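Local coordinates for serine--tRNA ligase (Pyrococcus horikoshii, PDB 2DQ0), which charges tRNA(Ser) with serine at the expense of ATP, and probably also attaches serine to tRNA(Sec), at residues T252-L257 and E306-S311; E315-H320 and V351-Y356; E321-N326 and V372-C377; L385-R390 and R398-L403. One frame throughout, in Å; residues are numbered along the deposited sequence.

All four contacts belong to the antiparallel catalytic core of a class II synthetase. Contacts 1 and 3 are fully buried and both touch the bound seryl-adenylate analogue, but contact 1 grips its serine end with acidic and hydroxyl oxygens, whereas contact 3 is purely aliphatic between helix and sheet and meets the analogue on the sheet's other side. Contacts 2 and 3 share helix 316-333, set against the neighbouring strands 354-362 and 367-376; contact 2, partly exposed, is aromatic, with one lysine chain set against the rings. Contact 4, also partly exposed and farthest of the four from the chain centre, is a hairpin held by backbone bonds, whose strand 398-406 runs beside strand 301-311 of contact 1.

Contact 1: residues T252-L257 and E306-S311. With SSA (5'-O-(N-(L-seryl)-sulfamoyl)adenosine), chain G.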
# COMPACT_ATOMS: atom_id res chain seq x y z
N THR A 252 7.79 -2.11 6.18
CA THR A 252 9.11 -1.84 5.62
C THR A 252 9.40 -2.94 4.62
O THR A 252 8.96 -4.07 4.81
CB THR A 252 10.20 -1.89 6.71
OG1 THR A 252 11.46 -2.20 6.10
CG2 THR A 252 9.89 -2.94 7.74
N ALA A 253 10.14 -2.62 3.56
CA ALA A 253 10.46 -3.60 2.53
C ALA A 253 11.30 -4.71 3.15
O ALA A 253 11.38 -5.81 2.62
CB ALA A 253 11.22 -2.95 1.37
N GLU A 254 11.91 -4.39 4.29
CA GLU A 254 12.72 -5.35 5.04
C GLU A 254 12.02 -6.71 5.18
O GLU A 254 12.60 -7.76 4.83
CB GLU A 254 13.00 -4.80 6.44
CG GLU A 254 13.89 -5.67 7.30
CD GLU A 254 13.70 -5.44 8.79
OE1 GLU A 254 13.47 -4.27 9.19
OE2 GLU A 254 13.79 -6.42 9.56
N HIS A 255 10.78 -6.70 5.68
CA HIS A 255 10.01 -7.94 5.87
C HIS A 255 9.81 -8.80 4.63
O HIS A 255 10.09 -10.00 4.69
CB HIS A 255 8.65 -7.64 6.51
CG HIS A 255 8.75 -6.99 7.86
ND1 HIS A 255 9.96 -6.72 8.47
CD2 HIS A 255 7.79 -6.60 8.73
CE1 HIS A 255 9.74 -6.20 9.66
NE2 HIS A 255 8.44 -6.12 9.85
N PRO A 256 9.30 -8.25 3.51
CA PRO A 256 9.13 -9.09 2.31
C PRO A 256 10.49 -9.51 1.73
O PRO A 256 10.62 -10.57 1.12
CB PRO A 256 8.33 -8.20 1.35
CG PRO A 256 8.64 -6.81 1.81
CD PRO A 256 8.64 -6.94 3.32
N LEU A 257 11.50 -8.67 1.95
CA LEU A 257 12.85 -8.96 1.50
C LEU A 257 13.42 -10.16 2.28
O LEU A 257 14.19 -10.94 1.74
CB LEU A 257 13.76 -7.76 1.73
CG LEU A 257 14.29 -6.99 0.53
CD1 LEU A 257 13.66 -7.47 -0.78
CD2 LEU A 257 14.03 -5.51 0.78
N GLU A 306 15.19 0.57 0.92
CA GLU A 306 15.81 -0.26 1.95
C GLU A 306 16.96 -1.17 1.54
O GLU A 306 16.90 -1.81 0.49
CB GLU A 306 14.70 -1.12 2.58
CG GLU A 306 15.16 -2.13 3.61
CD GLU A 306 15.22 -1.53 4.99
OE1 GLU A 306 15.29 -0.29 5.08
OE2 GLU A 306 15.19 -2.30 5.98
N GLN A 307 17.98 -1.25 2.39
CA GLN A 307 19.13 -2.13 2.16
C GLN A 307 18.88 -3.41 2.95
O GLN A 307 18.53 -3.36 4.13
CB GLN A 307 20.43 -1.54 2.73
CG GLN A 307 20.97 -0.26 2.12
CD GLN A 307 22.18 0.22 2.89
OE1 GLN A 307 22.12 1.19 3.67
NE2 GLN A 307 23.29 -0.48 2.72
N PHE A 308 19.06 -4.57 2.31
CA PHE A 308 18.90 -5.83 3.04
C PHE A 308 20.02 -6.75 2.61
O PHE A 308 20.34 -6.85 1.41
CB PHE A 308 17.55 -6.45 2.76
CG PHE A 308 17.21 -7.61 3.67
CD1 PHE A 308 17.77 -8.88 3.46
CD2 PHE A 308 16.28 -7.45 4.70
CE1 PHE A 308 17.41 -9.96 4.26
CE2 PHE A 308 15.91 -8.52 5.51
CZ PHE A 308 16.47 -9.78 5.29
N VAL A 309 20.60 -7.44 3.60
CA VAL A 309 21.74 -8.32 3.42
C VAL A 309 21.67 -9.71 4.04
O VAL A 309 21.26 -9.89 5.19
CB VAL A 309 23.02 -7.64 3.98
CG1 VAL A 309 24.19 -8.59 3.93
CG2 VAL A 309 23.32 -6.39 3.19
N TYR A 310 22.09 -10.69 3.25
CA TYR A 310 22.17 -12.08 3.68
C TYR A 310 23.66 -12.34 3.61
O TYR A 310 24.24 -12.23 2.53
CB TYR A 310 21.50 -13.04 2.70
CG TYR A 310 20.00 -13.01 2.63
CD1 TYR A 310 19.33 -12.01 1.92
CD2 TYR A 310 19.25 -14.03 3.20
CE1 TYR A 310 17.94 -12.03 1.79
CE2 TYR A 310 17.85 -14.06 3.07
CZ TYR A 310 17.21 -13.06 2.36
OH TYR A 310 15.84 -13.10 2.22
N SER A 311 24.28 -12.67 4.73
CA SER A 311 25.72 -12.95 4.72
C SER A 311 26.09 -14.18 5.54
O SER A 311 25.24 -14.81 6.20
CB SER A 311 26.52 -11.74 5.24
OG SER A 311 26.54 -11.72 6.66
N10 SSA G . 13.81 -2.08 8.16
CA SSA G . 14.40 -1.15 9.13
CB SSA G . 15.53 -0.37 8.51
OG SSA G . 15.07 0.61 7.57
C9 SSA G . 13.41 -0.13 9.69
O9 SSA G . 12.27 -0.05 9.24
N8 SSA G . 13.84 0.63 10.70
S1 SSA G . 12.88 1.76 11.32
O1S SSA G . 11.73 1.05 11.87
O2S SSA G . 13.72 2.57 12.19
O5' SSA G . 12.42 2.59 10.07
C5' SSA G . 13.39 3.20 9.25
C4' SSA G . 13.15 4.67 9.08
O4' SSA G . 11.88 4.91 8.45
C3' SSA G . 13.10 5.53 10.33
O3' SSA G . 14.41 5.78 10.79
C2' SSA G . 12.49 6.78 9.73
O2' SSA G . 13.36 7.53 8.92
C1' SSA G . 11.38 6.17 8.87
N9 SSA G . 10.13 5.91 9.58
C8 SSA G . 9.82 4.89 10.48
N7 SSA G . 8.60 4.96 10.94
C5 SSA G . 8.07 6.09 10.33
C6 SSA G . 6.80 6.72 10.41
N6 SSA G . 5.82 6.27 11.18
N1 SSA G . 6.59 7.84 9.65
C2 SSA G . 7.59 8.28 8.86
N3 SSA G . 8.83 7.77 8.71
C4 SSA G . 9.01 6.68 9.48
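E254 and E306 bring their carboxylates together around the amino group of the bound seryl-sulfamoyl adenosine, the two planes only 14° apart. E254 OE1 accepts from N10 at the end of an extended chain, though it is modelled too close for the length to be trusted. E306 bends at chi2 (87°), which lets OE2 accept from SSA N10 at 2.6 Å while OE1 accepts from SSA OG at 2.7 Å. T252 OG1 accepts weakly from N10 and also caps the incoming helix, taking the N-H of E254 at 2.9 Å with an angle of 151°. With a valine in place of T252, E254 N would probably lose its capping acceptor and the ligand amine one of its oxygens.

The packing beyond is apolar and aromatic: L257 CB lies over the face of F308, 4.2 Å from the ring centroid, a CH-pi contact between a helix leucine and a strand phenylalanine. Farther along the strand, Y310 OH donates to L257 O at 2.8 Å, in the carbonyl plane on a lone pair, so a tyrosine ties strand to helix.

Glutamates and a threonine suit a pocket that must recognise both amine and hydroxyl: three oxygens round N10 and E306 OE1 at OG are consistent with selection of serine.

Contact 2: residues E315-H320 and V351-Y356; sequences ESWEWH and VAAKKY
H320 and Y356 form an offset stack where helix 316-333 packs on the antiparallel sheet of the class II catalytic core; segments 316-320 of the helix and 354-356 of the strand run nearly parallel (17°), their axes 10.8 Å apart at closest. The rings are tilted by 21°, with centroids 4.9 Å apart, and Y356 lies over one face of the imidazole toward its rim, CD1 coming 3.7 Å from H320 NE2. CG of H320 is anti to its backbone N (chi1 -174°), which sends the ring out from the helix to the strand; there NE2 bonds to A374 O on the adjacent strand 367-376. A histidine suits this place because its flat ring stacks while its nitrogen reaches a backbone carbonyl.

K354 crosses H320 at about a right angle, its CG in the imidazole plane at the ring edge, 3.7 Å from CE1. One turn earlier on the helix, W317 meets segment 351-356 with the edge of its six-membered ring: CZ3 is 3.5 Å from K354 CB and CH2 is 3.8 Å from A353 CB, the small alanine accommodating the broad indole.

A leucine in place of Y356 would probably leave the H320 imidazole without its stacking partner and K354 NZ without one hydroxyl. The extended K354 chain carries NZ past the tryptophan and histidine to S113 OG and, at 2.9 Å, to Y356 OH.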
# COMPACT_ATOMS: atom_id res chain seq x y z
N GLU A 315 30.76 -12.84 8.31
CA GLU A 315 30.85 -11.60 7.53
C GLU A 315 29.83 -10.49 7.94
O GLU A 315 29.94 -9.33 7.52
CB GLU A 315 30.63 -11.92 6.05
CG GLU A 315 31.69 -12.79 5.41
CD GLU A 315 33.04 -12.12 5.38
OE1 GLU A 315 33.09 -10.89 5.16
OE2 GLU A 315 34.06 -12.81 5.59
N SER A 316 28.85 -10.87 8.77
CA SER A 316 27.78 -9.96 9.14
C SER A 316 28.18 -8.66 9.83
O SER A 316 27.70 -7.58 9.45
CB SER A 316 26.72 -10.71 9.97
OG SER A 316 27.22 -11.08 11.23
N TRP A 317 29.05 -8.75 10.82
CA TRP A 317 29.47 -7.55 11.51
C TRP A 317 30.18 -6.60 10.56
O TRP A 317 30.08 -5.37 10.69
CB TRP A 317 30.36 -7.89 12.71
CG TRP A 317 29.57 -8.59 13.75
CD1 TRP A 317 29.62 -9.92 14.07
CD2 TRP A 317 28.46 -8.05 14.48
NE1 TRP A 317 28.60 -10.24 14.94
CE2 TRP A 317 27.88 -9.12 15.21
CE3 TRP A 317 27.89 -6.77 14.58
CZ2 TRP A 317 26.76 -8.95 16.02
CZ3 TRP A 317 26.77 -6.60 15.40
CH2 TRP A 317 26.22 -7.69 16.11
N GLU A 318 30.88 -7.14 9.58
CA GLU A 318 31.55 -6.27 8.64
C GLU A 318 30.49 -5.60 7.75
O GLU A 318 30.61 -4.42 7.39
CB GLU A 318 32.52 -7.06 7.79
CG GLU A 318 33.53 -6.20 7.07
CD GLU A 318 34.35 -7.00 6.09
OE1 GLU A 318 34.61 -8.20 6.39
OE2 GLU A 318 34.74 -6.44 5.05
N TRP A 319 29.46 -6.36 7.40
CA TRP A 319 28.38 -5.83 6.57
C TRP A 319 27.62 -4.74 7.31
O TRP A 319 27.31 -3.68 6.74
CB TRP A 319 27.43 -6.95 6.15
CG TRP A 319 27.83 -7.49 4.83
CD1 TRP A 319 28.35 -8.73 4.57
CD2 TRP A 319 27.96 -6.74 3.62
NE1 TRP A 319 28.81 -8.79 3.28
CE2 TRP A 319 28.58 -7.59 2.67
CE3 TRP A 319 27.60 -5.43 3.24
CZ2 TRP A 319 28.87 -7.17 1.37
CZ3 TRP A 319 27.89 -5.01 1.94
CH2 TRP A 319 28.52 -5.88 1.02
N HIS A 320 27.33 -5.02 8.57
CA HIS A 320 26.62 -4.08 9.43
C HIS A 320 27.32 -2.74 9.29
O HIS A 320 26.72 -1.70 9.04
CB HIS A 320 26.70 -4.53 10.89
CG HIS A 320 25.88 -3.69 11.82
ND1 HIS A 320 26.04 -3.73 13.19
CD2 HIS A 320 24.87 -2.82 11.59
CE1 HIS A 320 25.16 -2.92 13.76
NE2 HIS A 320 24.44 -2.36 12.81
N VAL A 351 14.56 -7.75 17.41
CA VAL A 351 15.27 -8.35 16.29
C VAL A 351 16.77 -8.16 16.21
O VAL A 351 17.50 -9.09 15.88
CB VAL A 351 14.65 -7.88 14.96
CG1 VAL A 351 15.18 -8.74 13.83
CG2 VAL A 351 13.13 -7.96 15.05
N ALA A 352 17.25 -6.97 16.54
CA ALA A 352 18.67 -6.71 16.40
C ALA A 352 19.58 -7.15 17.53
O ALA A 352 19.18 -7.25 18.69
CB ALA A 352 18.89 -5.23 16.13
N ALA A 353 20.82 -7.44 17.16
CA ALA A 353 21.86 -7.80 18.12
C ALA A 353 22.58 -6.48 18.44
O ALA A 353 23.04 -6.27 19.55
CB ALA A 353 22.83 -8.79 17.50
N LYS A 354 22.68 -5.62 17.43
CA LYS A 354 23.31 -4.31 17.56
C LYS A 354 22.67 -3.39 16.52
O LYS A 354 22.33 -3.83 15.41
CB LYS A 354 24.82 -4.40 17.31
CG LYS A 354 25.54 -3.08 17.43
CD LYS A 354 27.03 -3.21 17.23
CE LYS A 354 27.76 -1.92 17.53
NZ LYS A 354 29.24 -2.13 17.42
N LYS A 355 22.50 -2.12 16.87
CA LYS A 355 21.87 -1.18 15.95
C LYS A 355 22.47 0.22 15.95
O LYS A 355 22.78 0.78 17.00
CB LYS A 355 20.38 -1.11 16.28
CG LYS A 355 19.59 -0.10 15.46
CD LYS A 355 18.14 -0.55 15.24
CE LYS A 355 17.33 -0.66 16.52
NZ LYS A 355 16.12 -1.53 16.30
N TYR A 356 22.65 0.77 14.75
CA TYR A 356 23.15 2.13 14.60
C TYR A 356 22.04 2.97 13.98
O TYR A 356 21.35 2.51 13.08
CB TYR A 356 24.35 2.19 13.66
CG TYR A 356 25.62 1.57 14.18
CD1 TYR A 356 26.37 0.73 13.38
CD2 TYR A 356 26.11 1.88 15.45
CE1 TYR A 356 27.59 0.21 13.82
CE2 TYR A 356 27.33 1.36 15.91
CZ TYR A 356 28.06 0.53 15.07
OH TYR A 356 29.27 0.02 15.48

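Contact 3: residues E321-N326 and V372-C377. With SSA (5'-O-(N-(L-seryl)-sulfamoyl)adenosine), chain G.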
# COMPACT_ATOMS: atom_id res chain seq x y z
N GLU A 321 28.63 -2.80 9.45
CA GLU A 321 29.42 -1.61 9.39
C GLU A 321 29.37 -0.94 8.01
O GLU A 321 29.49 0.28 7.92
CB GLU A 321 30.85 -1.97 9.78
CG GLU A 321 31.50 -0.94 10.63
CD GLU A 321 30.72 -0.64 11.89
OE1 GLU A 321 30.52 -1.56 12.71
OE2 GLU A 321 30.31 0.54 12.05
N LYS A 322 29.18 -1.71 6.95
CA LYS A 322 29.13 -1.11 5.62
C LYS A 322 27.78 -0.45 5.30
O LYS A 322 27.74 0.64 4.71
CB LYS A 322 29.42 -2.12 4.52
CG LYS A 322 30.80 -2.73 4.52
CD LYS A 322 30.89 -3.71 3.35
CE LYS A 322 32.11 -4.60 3.42
NZ LYS A 322 32.02 -5.74 2.46
N ILE A 323 26.68 -1.10 5.68
CA ILE A 323 25.39 -0.51 5.36
C ILE A 323 25.16 0.82 6.05
O ILE A 323 24.63 1.75 5.42
CB ILE A 323 24.21 -1.48 5.62
CG1 ILE A 323 24.05 -1.77 7.10
CG2 ILE A 323 24.43 -2.76 4.83
CD1 ILE A 323 23.08 -2.92 7.35
N ILE A 324 25.56 0.94 7.32
CA ILE A 324 25.38 2.23 8.01
C ILE A 324 26.20 3.32 7.29
O ILE A 324 25.76 4.47 7.21
CB ILE A 324 25.80 2.15 9.52
CG1 ILE A 324 25.51 3.48 10.23
CG2 ILE A 324 27.28 1.84 9.65
CD1 ILE A 324 24.04 3.86 10.33
N ARG A 325 27.36 2.95 6.76
CA ARG A 325 28.20 3.91 6.05
C ARG A 325 27.54 4.24 4.72
O ARG A 325 27.67 5.35 4.20
CB ARG A 325 29.59 3.33 5.78
CG ARG A 325 30.38 2.95 7.03
CD ARG A 325 31.12 4.12 7.64
NE ARG A 325 31.83 3.75 8.87
CZ ARG A 325 32.57 4.61 9.58
NH1 ARG A 325 32.69 5.88 9.18
NH2 ARG A 325 33.19 4.20 10.68
N ASN A 326 26.83 3.26 4.17
CA ASN A 326 26.14 3.48 2.91
C ASN A 326 25.07 4.53 3.12
O ASN A 326 24.90 5.40 2.27
CB ASN A 326 25.51 2.18 2.39
CG ASN A 326 26.53 1.24 1.78
OD1 ASN A 326 26.21 0.10 1.46
ND2 ASN A 326 27.75 1.70 1.61
N VAL A 372 17.44 7.15 9.99
CA VAL A 372 17.77 5.82 9.46
C VAL A 372 18.20 4.87 10.56
O VAL A 372 18.72 5.28 11.59
CB VAL A 372 18.88 5.82 8.32
CG1 VAL A 372 19.45 7.18 8.13
CG2 VAL A 372 20.00 4.82 8.66
N SER A 373 17.98 3.58 10.32
CA SER A 373 18.35 2.54 11.26
C SER A 373 19.04 1.41 10.50
O SER A 373 18.60 1.01 9.41
CB SER A 373 17.09 2.00 11.94
OG SER A 373 17.27 1.98 13.34
N ALA A 374 20.15 0.92 11.06
CA ALA A 374 20.92 -0.19 10.47
C ALA A 374 21.07 -1.27 11.54
O ALA A 374 21.67 -1.05 12.58
CB ALA A 374 22.29 0.30 10.02
N SER A 375 20.54 -2.45 11.27
CA SER A 375 20.60 -3.54 12.24
C SER A 375 21.33 -4.78 11.75
O SER A 375 21.30 -5.12 10.56
CB SER A 375 19.18 -3.96 12.62
OG SER A 375 18.40 -2.86 13.04
N ASN A 376 22.00 -5.46 12.66
CA ASN A 376 22.60 -6.72 12.31
C ASN A 376 21.67 -7.68 13.05
O ASN A 376 21.58 -7.69 14.29
CB ASN A 376 24.02 -6.87 12.83
CG ASN A 376 24.62 -8.22 12.48
OD1 ASN A 376 23.91 -9.14 12.03
ND2 ASN A 376 25.92 -8.36 12.68
N CYS A 377 20.94 -8.47 12.29
CA CYS A 377 20.01 -9.37 12.93
C CYS A 377 20.55 -10.73 13.27
O CYS A 377 19.80 -11.59 13.76
CB CYS A 377 18.76 -9.51 12.07
SG CYS A 377 17.90 -7.94 11.93
N10 SSA G . 13.81 -2.08 8.16
CA SSA G . 14.40 -1.15 9.13
CB SSA G . 15.53 -0.37 8.51
OG SSA G . 15.07 0.61 7.57
C9 SSA G . 13.41 -0.13 9.69
O9 SSA G . 12.27 -0.05 9.24
N8 SSA G . 13.84 0.63 10.70
S1 SSA G . 12.88 1.76 11.32
O1S SSA G . 11.73 1.05 11.87
O2S SSA G . 13.72 2.57 12.19
O5' SSA G . 12.42 2.59 10.07
C5' SSA G . 13.39 3.20 9.25
C4' SSA G . 13.15 4.67 9.08
O4' SSA G . 11.88 4.91 8.45
C3' SSA G . 13.10 5.53 10.33
O3' SSA G . 14.41 5.78 10.79
C2' SSA G . 12.49 6.78 9.73
O2' SSA G . 13.36 7.53 8.92
C1' SSA G . 11.38 6.17 8.87
N9 SSA G . 10.13 5.91 9.58
C8 SSA G . 9.82 4.89 10.48
N7 SSA G . 8.60 4.96 10.94
C5 SSA G . 8.07 6.09 10.33
C6 SSA G . 6.80 6.72 10.41
N6 SSA G . 5.82 6.27 11.18
N1 SSA G . 6.59 7.84 9.65
C2 SSA G . 7.59 8.28 8.86
N3 SSA G . 8.83 7.77 8.71
C4 SSA G . 9.01 6.68 9.48
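A374 sets its single methyl against two isoleucines of helix 316-333: CB is 4.0 Å from I323 CG1 and equally 4.0 Å from I324 CD1. I324 CG1 is anti to the backbone N (chi1 -176°), and the bend at chi2 (65°) then turns CD1 in toward the strand, where it also comes within 4.5 Å of V372 CG2. I323, the preceding residue, points its side chain toward the strand, and its CD1 comes within 4.3 Å of S375 O. An alanine in the middle of the strand lets the helix come close, with I324 CA just 5.6 Å from A374 CA; branched side chains on the helix fill the space around the methyl.

Helix segment 321-326 lies almost antiparallel to strand segment 372-376, at 170°, their axes 8.1 Å apart at closest. Behind this first layer, I358 of strand 354-362 packs on both I324 and V372, while I323 reaches across to V309 and S405 on two further strands.

Strand alternation gives the opposite face a different character. S373 and S375 point away from the helix, and S373 CB lies 3.4 Å from SSA O2S, its hydroxyl held by D357 OD1. V372 contributes its backbone to that side, with N 3.4 Å from SSA O3'. One strand thus presents hydrocarbon to the helix, and a small serine and backbone to the adenylate analogue, which they meet by close contact.

Contact 4: residues L385-R390 and R398-L403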
# COMPACT_ATOMS: atom_id res chain seq x y z
N LEU A 385 12.53 -17.97 9.73
CA LEU A 385 12.13 -18.20 8.36
C LEU A 385 12.81 -19.41 7.71
O LEU A 385 12.58 -19.70 6.54
CB LEU A 385 12.42 -16.94 7.54
CG LEU A 385 11.66 -15.74 8.10
CD1 LEU A 385 12.10 -14.45 7.41
CD2 LEU A 385 10.16 -16.01 7.92
N ASN A 386 13.63 -20.10 8.49
CA ASN A 386 14.37 -21.27 8.02
C ASN A 386 15.24 -20.93 6.82
O ASN A 386 15.09 -21.51 5.75
CB ASN A 386 13.43 -22.42 7.67
CG ASN A 386 14.16 -23.67 7.20
OD1 ASN A 386 13.53 -24.66 6.83
ND2 ASN A 386 15.50 -23.63 7.21
N ILE A 387 16.14 -19.98 6.99
CA ILE A 387 17.01 -19.58 5.91
C ILE A 387 18.42 -20.02 6.24
O ILE A 387 19.12 -19.39 7.04
CB ILE A 387 16.97 -18.07 5.71
CG1 ILE A 387 15.55 -17.66 5.34
CG2 ILE A 387 17.93 -17.66 4.62
CD1 ILE A 387 15.41 -16.18 5.13
N ARG A 388 18.83 -21.12 5.62
CA ARG A 388 20.14 -21.68 5.83
C ARG A 388 20.93 -21.66 4.54
O ARG A 388 20.42 -21.25 3.49
CB ARG A 388 20.02 -23.12 6.34
CG ARG A 388 19.28 -23.23 7.65
CD ARG A 388 19.12 -24.65 8.06
NE ARG A 388 18.29 -25.39 7.12
CZ ARG A 388 18.04 -26.70 7.22
NH1 ARG A 388 17.27 -27.29 6.32
NH2 ARG A 388 18.58 -27.41 8.21
N PHE A 389 22.17 -22.11 4.63
CA PHE A 389 23.05 -22.18 3.47
C PHE A 389 24.05 -23.30 3.71
O PHE A 389 24.30 -23.68 4.85
CB PHE A 389 23.79 -20.86 3.29
CG PHE A 389 24.89 -20.65 4.29
CD1 PHE A 389 24.60 -20.56 5.64
CD2 PHE A 389 26.21 -20.56 3.87
CE1 PHE A 389 25.61 -20.39 6.58
CE2 PHE A 389 27.24 -20.39 4.80
CZ PHE A 389 26.94 -20.31 6.16
N ARG A 390 24.61 -23.82 2.62
CA ARG A 390 25.61 -24.88 2.70
C ARG A 390 26.69 -24.51 1.69
O ARG A 390 26.40 -24.05 0.58
CB ARG A 390 24.98 -26.25 2.38
CG ARG A 390 24.98 -26.67 0.90
CD ARG A 390 23.83 -27.61 0.59
NE ARG A 390 23.66 -28.66 1.60
CZ ARG A 390 22.57 -29.42 1.71
NH1 ARG A 390 22.50 -30.36 2.65
NH2 ARG A 390 21.54 -29.24 0.88
N ARG A 398 23.83 -24.39 7.62
CA ARG A 398 23.85 -23.48 8.75
C ARG A 398 23.03 -22.22 8.45
O ARG A 398 22.89 -21.81 7.29
CB ARG A 398 25.29 -23.07 9.08
CG ARG A 398 26.21 -24.21 9.43
CD ARG A 398 27.59 -23.67 9.79
NE ARG A 398 28.25 -23.01 8.66
CZ ARG A 398 28.90 -21.85 8.73
NH1 ARG A 398 29.47 -21.35 7.64
NH2 ARG A 398 28.97 -21.17 9.88
N TYR A 399 22.49 -21.61 9.50
CA TYR A 399 21.69 -20.40 9.36
C TYR A 399 22.54 -19.23 8.88
O TYR A 399 23.71 -19.09 9.22
CB TYR A 399 21.00 -20.05 10.69
CG TYR A 399 19.89 -21.02 11.02
CD1 TYR A 399 18.70 -21.02 10.29
CD2 TYR A 399 20.03 -21.96 12.04
CE1 TYR A 399 17.69 -21.93 10.56
CE2 TYR A 399 19.02 -22.88 12.32
CZ TYR A 399 17.85 -22.85 11.58
OH TYR A 399 16.81 -23.68 11.90
N VAL A 400 21.94 -18.40 8.05
CA VAL A 400 22.62 -17.24 7.50
C VAL A 400 22.43 -16.09 8.48
O VAL A 400 21.74 -16.21 9.51
CB VAL A 400 21.97 -16.86 6.16
CG1 VAL A 400 21.80 -18.11 5.25
CG2 VAL A 400 20.58 -16.24 6.42
N HIS A 401 23.07 -14.98 8.20
CA HIS A 401 22.86 -13.82 9.05
C HIS A 401 22.14 -12.81 8.18
O HIS A 401 22.39 -12.74 6.98
CB HIS A 401 24.18 -13.24 9.56
CG HIS A 401 24.65 -13.85 10.85
ND1 HIS A 401 25.65 -13.29 11.62
CD2 HIS A 401 24.23 -14.96 11.50
CE1 HIS A 401 25.82 -14.03 12.70
NE2 HIS A 401 24.97 -15.05 12.66
N THR A 402 21.21 -12.07 8.76
CA THR A 402 20.49 -11.07 7.98
C THR A 402 20.75 -9.70 8.56
O THR A 402 20.92 -9.54 9.76
CB THR A 402 18.96 -11.33 7.96
OG1 THR A 402 18.43 -11.23 9.29
CG2 THR A 402 18.66 -12.69 7.40
N LEU A 403 20.78 -8.72 7.67
CA LEU A 403 20.96 -7.34 8.09
C LEU A 403 20.04 -6.44 7.27
O LEU A 403 19.61 -6.81 6.18
CB LEU A 403 22.41 -6.90 7.92
CG LEU A 403 23.42 -7.54 8.86
CD1 LEU A 403 23.91 -8.87 8.29
CD2 LEU A 403 24.58 -6.59 9.04
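R388 lays its aliphatic chain across the ring of Y399, its partner in an antiparallel, non-hydrogen-bonded pair. Starting from the backbone, CB stands near R398, 3.8 Å from its C. CG comes over the ring face, 3.5 Å from Y399 CD1, because chi1 (-60°) puts it beside the backbone N. CD continues over the face as a CH-pi contact, 4.2 Å from the ring centroid. The bend at chi3 (-64°) then turns the guanidinium, which stays tilted 36° from the ring. An arginine suits this partly exposed position: methylenes cover the tyrosine while the charged end passes beyond.

The hairpin itself rests on backbone bonds. F389 and R398 form the hydrogen-bonded pair, with R398 N donating to F389 O at 2.9 Å; the return bond from F389 N is less certain, since R398 O sits poorly in the model. V400 N donates to I387 O at 3.2 Å. The branched I387 and V400 suit the buried side, CG2 of I387 meeting CG2 of V400 at 3.5 Å, with V400 at the break in strand 398-406. R398, bent at chi3 like R388, brings a face of its guanidinium to the F389 ring, while NH2 forms a salt bridge with E314.

Strand 387-390 is also paired in parallel with strand 264-267, and strand 398-406 runs antiparallel to strand 301-311, whose Y310 touches both I387 and V400; helix 382-385 packs against Y399 through A382 and R383.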